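Long-range contacts in CD180 antigen (Mus musculus, PDB 3T6Q), which may cooperate with MD-1 and TLR4 in the innate immune response of B cells to bacterial lipopolysaccharide, leading to NF-kappa-B activation: residues L131-L136 with L155-F160; K304-S309 with P325-L330. All blocks are in the same frame, centred on the assembly; numbering follows the deposited sequence.

From the N terminus, the chain first closes contact 1, where residues 131-136 of LRR 5 are rejoined by residues 155-160 of LRR 6 after a turn of 18 intervening residues with neither helix nor strand. It then runs through the following repeats before residues 304-309 of LRR 10 and 325-330 of LRR 11 make contact 2 across 15 intervening residues. The two closures follow one another in series, neither nesting nor crossing. Each ties one coil of the horseshoe to the next along its strand-lined concave side. The centres of contact 1 and contact 2 lie about 32 Å apart. The nearest atoms of contact 1 and contact 2 are about 21 Å apart, so the two do not touch.

Contact 1 (L131-L136 with L155-F160); sequences LESLYL and LKVLDF
Tyr135 and Asp159 meet on the face of paired strands 133-135 and 157-159, which run parallel, 6° apart. Asp159 can be followed outward. Its CB lies 3.6 Å from Tyr135 CD1. Its CG stands anti to the backbone N (chi1 -169°) and also passes near CD1, leaving the carboxylate crossing the ring at a slant, the two planes 29° apart. OD2 then comes to 3.8 Å from Tyr135 CE1 and is hydrogen-bonded to Asn185, while OD1 accepts from the backbone N of Gln161, two residues on; these two bonds fix the carboxylate's rotation. At the far end of the ring, Tyr135 OH lies 3.7 Å from Val157 CG1. The tyrosine also stacks with Phe111 and packs on a basic side chain of another protein chain. Ser133 OG touches Val157 CB but bonds to His109.

Glu132 O is gripped twice, by Lys156 N at 2.8 Å on a lone pair in the carbonyl plane and by Val157 N at 3.0 Å nearly along the C=O axis. Leu134 N, Asp159 N and Leu136 N continue the parallel ladder, bonding to Val157 O, Leu134 O and Asp159 O respectively.

On the reverse face, Leu134 and Leu158 lie side by side, CB to CD2 4.1 Å. Leu136 CD1 reaches Phe160 CE1 at 3.6 Å, and Leu131 and Leu155 meet through their CD1 methyls. Beyond them, Asn163 ND2 bonds to both Leu136 O and Phe160 O. Polar groups and Tyr135 outside, leucines and Phe160 inside and an asparagine bridging successive turns are the signature of the LxxLxLxxN leucine-rich repeat solenoid, with its concave parallel strands.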
loop_
_atom_site.group_PDB
_atom_site.type_symbol
_atom_site.label_atom_id
_atom_site.label_comp_id
_atom_site.label_asym_id
_atom_site.label_seq_id
_atom_site.Cartn_x
_atom_site.Cartn_y
_atom_site.Cartn_z
ATOM N N LEU A 131 14.541 9.757 -19.693
ATOM C CA LEU A 131 14.506 9.214 -18.318
ATOM C C LEU A 131 15.579 8.114 -18.173
ATOM O O LEU A 131 15.595 7.185 -18.980
ATOM C CB LEU A 131 13.143 8.565 -18.068
ATOM C CG LEU A 131 12.391 8.695 -16.734
ATOM C CD1 LEU A 131 11.871 7.344 -16.268
ATOM C CD2 LEU A 131 13.113 9.431 -15.638
ATOM N N GLU A 132 16.388 8.200 -17.119
ATOM C CA GLU A 132 17.440 7.220 -16.809
ATOM C C GLU A 132 17.126 6.259 -15.645
ATOM O O GLU A 132 17.505 5.105 -15.713
ATOM C CB GLU A 132 18.730 7.930 -16.467
ATOM C CG GLU A 132 19.246 8.729 -17.635
ATOM C CD GLU A 132 20.633 9.279 -17.388
ATOM O OE1 GLU A 132 21.121 10.024 -18.264
ATOM O OE2 GLU A 132 21.231 8.968 -16.331
ATOM N N SER A 133 16.444 6.743 -14.608
ATOM C CA SER A 133 16.151 5.945 -13.393
ATOM C C SER A 133 14.693 6.115 -13.024
ATOM O O SER A 133 14.213 7.243 -12.948
ATOM C CB SER A 133 16.978 6.446 -12.211
ATOM O OG SER A 133 18.346 6.267 -12.455
ATOM N N LEU A 134 14.004 5.012 -12.731
ATOM C CA LEU A 134 12.658 5.098 -12.221
ATOM C C LEU A 134 12.546 4.190 -10.983
ATOM O O LEU A 134 12.675 2.962 -11.122
ATOM C CB LEU A 134 11.697 4.589 -13.298
ATOM C CG LEU A 134 10.297 5.200 -13.427
ATOM C CD1 LEU A 134 9.282 4.240 -14.025
ATOM C CD2 LEU A 134 9.741 5.982 -12.242
ATOM N N TYR A 135 12.258 4.763 -9.811
ATOM C CA TYR A 135 12.158 3.980 -8.565
ATOM C C TYR A 135 10.682 3.884 -8.161
ATOM O O TYR A 135 10.055 4.881 -7.869
ATOM C CB TYR A 135 12.964 4.681 -7.466
ATOM C CG TYR A 135 14.455 4.629 -7.741
ATOM C CD1 TYR A 135 15.278 3.685 -7.088
ATOM C CD2 TYR A 135 15.030 5.478 -8.672
ATOM C CE1 TYR A 135 16.665 3.633 -7.346
ATOM C CE2 TYR A 135 16.411 5.439 -8.926
ATOM C CZ TYR A 135 17.207 4.507 -8.279
ATOM O OH TYR A 135 18.582 4.484 -8.545
ATOM N N LEU A 136 10.164 2.673 -8.162
ATOM C CA LEU A 136 8.749 2.408 -7.944
ATOM C C LEU A 136 8.563 1.470 -6.736
ATOM O O LEU A 136 7.568 0.779 -6.647
ATOM C CB LEU A 136 8.233 1.751 -9.202
ATOM C CG LEU A 136 8.348 2.643 -10.490
ATOM C CD1 LEU A 136 7.797 1.851 -11.671
ATOM C CD2 LEU A 136 7.568 3.944 -10.333
ATOM N N LEU A 155 16.830 4.550 -20.457
ATOM C CA LEU A 155 16.549 3.899 -19.129
ATOM C C LEU A 155 17.686 2.957 -18.721
ATOM O O LEU A 155 18.008 2.024 -19.466
ATOM C CB LEU A 155 15.208 3.165 -19.190
ATOM C CG LEU A 155 14.565 2.731 -17.874
ATOM C CD1 LEU A 155 14.242 3.933 -16.966
ATOM C CD2 LEU A 155 13.338 1.893 -18.184
ATOM N N LYS A 156 18.310 3.228 -17.570
ATOM C CA LYS A 156 19.380 2.369 -17.023
ATOM C C LYS A 156 19.024 1.690 -15.672
ATOM O O LYS A 156 19.623 0.644 -15.341
ATOM C CB LYS A 156 20.667 3.144 -16.837
ATOM C CG LYS A 156 21.233 3.798 -18.096
ATOM C CD LYS A 156 21.406 2.784 -19.237
ATOM C CE LYS A 156 21.872 3.491 -20.527
ATOM N NZ LYS A 156 21.868 2.530 -21.670
ATOM N N VAL A 157 18.089 2.283 -14.902
ATOM C CA VAL A 157 17.625 1.697 -13.583
ATOM C C VAL A 157 16.110 1.618 -13.518
ATOM O O VAL A 157 15.406 2.630 -13.668
ATOM C CB VAL A 157 18.174 2.493 -12.384
ATOM C CG1 VAL A 157 17.635 1.962 -11.057
ATOM C CG2 VAL A 157 19.708 2.399 -12.366
ATOM N N LEU A 158 15.586 0.414 -13.337
ATOM C CA LEU A 158 14.183 0.251 -13.129
ATOM C C LEU A 158 14.068 -0.529 -11.813
ATOM O O LEU A 158 14.442 -1.691 -11.761
ATOM C CB LEU A 158 13.577 -0.589 -14.238
ATOM C CG LEU A 158 12.250 -0.250 -14.908
ATOM C CD1 LEU A 158 11.577 -1.460 -15.569
ATOM C CD2 LEU A 158 11.260 0.614 -14.109
ATOM N N ASP A 159 13.526 0.098 -10.779
ATOM C CA ASP A 159 13.569 -0.476 -9.444
ATOM C C ASP A 159 12.169 -0.734 -8.887
ATOM O O ASP A 159 11.388 0.208 -8.687
ATOM C CB ASP A 159 14.368 0.478 -8.559
ATOM C CG ASP A 159 14.720 -0.122 -7.188
ATOM O OD1 ASP A 159 13.821 -0.635 -6.479
ATOM O OD2 ASP A 159 15.922 -0.087 -6.812
ATOM N N PHE A 160 11.867 -2.006 -8.630
ATOM C CA PHE A 160 10.578 -2.420 -8.110
ATOM C C PHE A 160 10.708 -3.080 -6.727
ATOM O O PHE A 160 9.875 -3.898 -6.364
ATOM C CB PHE A 160 9.906 -3.414 -9.050
ATOM C CG PHE A 160 9.500 -2.866 -10.405
ATOM C CD1 PHE A 160 8.265 -2.215 -10.589
ATOM C CD2 PHE A 160 10.306 -3.090 -11.531
ATOM C CE1 PHE A 160 7.878 -1.761 -11.864
ATOM C CE2 PHE A 160 9.925 -2.634 -12.799
ATOM C CZ PHE A 160 8.704 -1.985 -12.974
#

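Contact 2 (K304-S309 with P325-L330); sequences KKLVLS and PSLTHL
Lys304 O receives both Thr328 N (2.7 Å, in the carbonyl plane on a lone pair) and His329 N (3.0 Å), and Leu306 N then bonds to His329 O, pairing Lys305 with His329 and Leu306 with Leu330 as parallel neighbours. Lys305 and His329 stand side by side on the same face, pointing the same way. With its chain extended beyond CG (chi2 -170°), the lysine lays its methylenes along the histidine: CG packs on His329 CB at 3.7 Å, and CE sits over the ring face, a CH-pi contact 3.8 Å from the centroid and 8° off the normal. NZ also hangs over this face, while Glu354 touches the histidine from the next strand, 354-356.

Beneath the strands, Leu327 CD2 tucks against Leu306 CB at 3.8 Å. The Leu306 and Leu330 side chains lie side by side, CD2 to CD1 4.2 Å, with Leu283 and Leu355 continuing the row. Near the start of the pairing, Lys304 CD passes Ser326 O. One water donates to Ser326 OG at 2.9 Å and is weakly held by Lys304 NZ, whose firmer bonds go to Thr302 O and Gln281; Ser326 OG also bonds to Ser301 O.

The chemistry divides by face: leucines seal the core, whereas the ammonium above the imidazole would probably disfavour a second positive charge there.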
loop_
_atom_site.group_PDB
_atom_site.type_symbol
_atom_site.label_atom_id
_atom_site.label_comp_id
_atom_site.label_asym_id
_atom_site.label_seq_id
_atom_site.Cartn_x
_atom_site.Cartn_y
_atom_site.Cartn_z
ATOM N N LYS A 304 37.446 -16.056 -10.622
ATOM C CA LYS A 304 38.456 -15.061 -10.258
ATOM C C LYS A 304 38.288 -14.493 -8.824
ATOM O O LYS A 304 39.280 -14.198 -8.135
ATOM C CB LYS A 304 38.459 -13.921 -11.286
ATOM C CG LYS A 304 38.575 -14.410 -12.748
ATOM C CD LYS A 304 39.834 -15.251 -13.000
ATOM C CE LYS A 304 40.072 -15.404 -14.530
ATOM N NZ LYS A 304 38.869 -16.082 -15.100
ATOM N N LYS A 305 37.046 -14.323 -8.392
ATOM C CA LYS A 305 36.789 -13.666 -7.084
ATOM C C LYS A 305 35.833 -14.523 -6.282
ATOM O O LYS A 305 34.804 -14.957 -6.809
ATOM C CB LYS A 305 36.214 -12.243 -7.241
ATOM C CG LYS A 305 37.076 -11.363 -8.159
ATOM C CD LYS A 305 36.659 -9.882 -8.126
ATOM C CE LYS A 305 37.390 -9.061 -9.169
ATOM N NZ LYS A 305 37.316 -7.616 -8.804
ATOM N N LEU A 306 36.168 -14.740 -5.013
ATOM C CA LEU A 306 35.364 -15.569 -4.142
ATOM C C LEU A 306 35.187 -14.877 -2.776
ATOM O O LEU A 306 36.158 -14.399 -2.177
ATOM C CB LEU A 306 36.022 -16.957 -3.946
ATOM C CG LEU A 306 35.312 -17.980 -3.044
ATOM C CD1 LEU A 306 33.906 -18.358 -3.561
ATOM C CD2 LEU A 306 36.188 -19.233 -2.844
ATOM N N VAL A 307 33.946 -14.829 -2.298
ATOM C CA VAL A 307 33.704 -14.247 -1.007
ATOM C C VAL A 307 33.147 -15.344 -0.098
ATOM O O VAL A 307 32.077 -15.908 -0.391
ATOM C CB VAL A 307 32.692 -13.099 -1.082
ATOM C CG1 VAL A 307 32.424 -12.533 0.345
ATOM C CG2 VAL A 307 33.194 -11.971 -2.008
ATOM N N LEU A 308 33.850 -15.643 0.986
ATOM C CA LEU A 308 33.394 -16.697 1.967
ATOM C C LEU A 308 33.266 -16.090 3.366
ATOM O O LEU A 308 33.375 -16.775 4.386
ATOM C CB LEU A 308 34.431 -17.817 2.026
ATOM C CG LEU A 308 34.688 -18.602 0.708
ATOM C CD1 LEU A 308 35.818 -19.619 0.864
ATOM C CD2 LEU A 308 33.424 -19.269 0.243
ATOM N N SER A 309 33.083 -14.783 3.391
ATOM C CA SER A 309 32.933 -14.041 4.661
ATOM C C SER A 309 31.738 -14.515 5.471
ATOM O O SER A 309 30.734 -15.003 4.906
ATOM C CB SER A 309 32.770 -12.569 4.316
ATOM O OG SER A 309 33.945 -12.123 3.647
ATOM N N PRO A 325 42.037 -22.652 -8.552
ATOM C CA PRO A 325 43.391 -22.250 -8.973
ATOM C C PRO A 325 43.489 -20.898 -9.717
ATOM O O PRO A 325 44.600 -20.313 -9.762
ATOM C CB PRO A 325 43.831 -23.394 -9.897
ATOM C CG PRO A 325 42.544 -23.993 -10.401
ATOM C CD PRO A 325 41.593 -23.877 -9.243
ATOM N N SER A 326 42.374 -20.380 -10.262
ATOM C CA SER A 326 42.444 -19.086 -10.982
ATOM C C SER A 326 42.213 -17.853 -10.084
ATOM O O SER A 326 42.320 -16.712 -10.558
ATOM C CB SER A 326 41.444 -19.043 -12.165
ATOM O OG SER A 326 41.707 -20.128 -13.022
ATOM N N LEU A 327 41.895 -18.051 -8.801
ATOM C CA LEU A 327 41.497 -16.889 -7.962
ATOM C C LEU A 327 42.483 -15.736 -7.931
ATOM O O LEU A 327 43.693 -15.951 -7.731
ATOM C CB LEU A 327 41.278 -17.273 -6.502
ATOM C CG LEU A 327 39.951 -17.751 -5.965
ATOM C CD1 LEU A 327 39.936 -17.563 -4.435
ATOM C CD2 LEU A 327 38.728 -17.161 -6.657
ATOM N N THR A 328 41.983 -14.522 -8.141
ATOM C CA THR A 328 42.818 -13.344 -7.968
ATOM C C THR A 328 42.410 -12.587 -6.677
ATOM O O THR A 328 43.215 -11.833 -6.130
ATOM C CB THR A 328 42.695 -12.365 -9.185
ATOM O OG1 THR A 328 41.312 -12.034 -9.383
ATOM C CG2 THR A 328 43.228 -13.049 -10.447
ATOM N N HIS A 329 41.151 -12.750 -6.257
ATOM C CA HIS A 329 40.618 -12.077 -5.063
ATOM C C HIS A 329 39.907 -13.073 -4.168
ATOM O O HIS A 329 39.025 -13.821 -4.616
ATOM C CB HIS A 329 39.585 -10.990 -5.458
ATOM C CG HIS A 329 40.149 -9.925 -6.408
ATOM N ND1 HIS A 329 40.113 -8.602 -6.120
ATOM C CD2 HIS A 329 40.767 -10.035 -7.666
ATOM C CE1 HIS A 329 40.690 -7.908 -7.130
ATOM N NE2 HIS A 329 41.098 -8.789 -8.065
ATOM N N LEU A 330 40.242 -13.037 -2.879
ATOM C CA LEU A 330 39.635 -13.933 -1.877
ATOM C C LEU A 330 39.338 -13.128 -0.611
ATOM O O LEU A 330 40.245 -12.531 -0.049
ATOM C CB LEU A 330 40.610 -15.081 -1.521
ATOM C CG LEU A 330 40.115 -16.020 -0.375
ATOM C CD1 LEU A 330 38.819 -16.747 -0.773
ATOM C CD2 LEU A 330 41.195 -17.038 -0.060
HETATM O O HOH W 1 41.293 -18.473 -15.393
#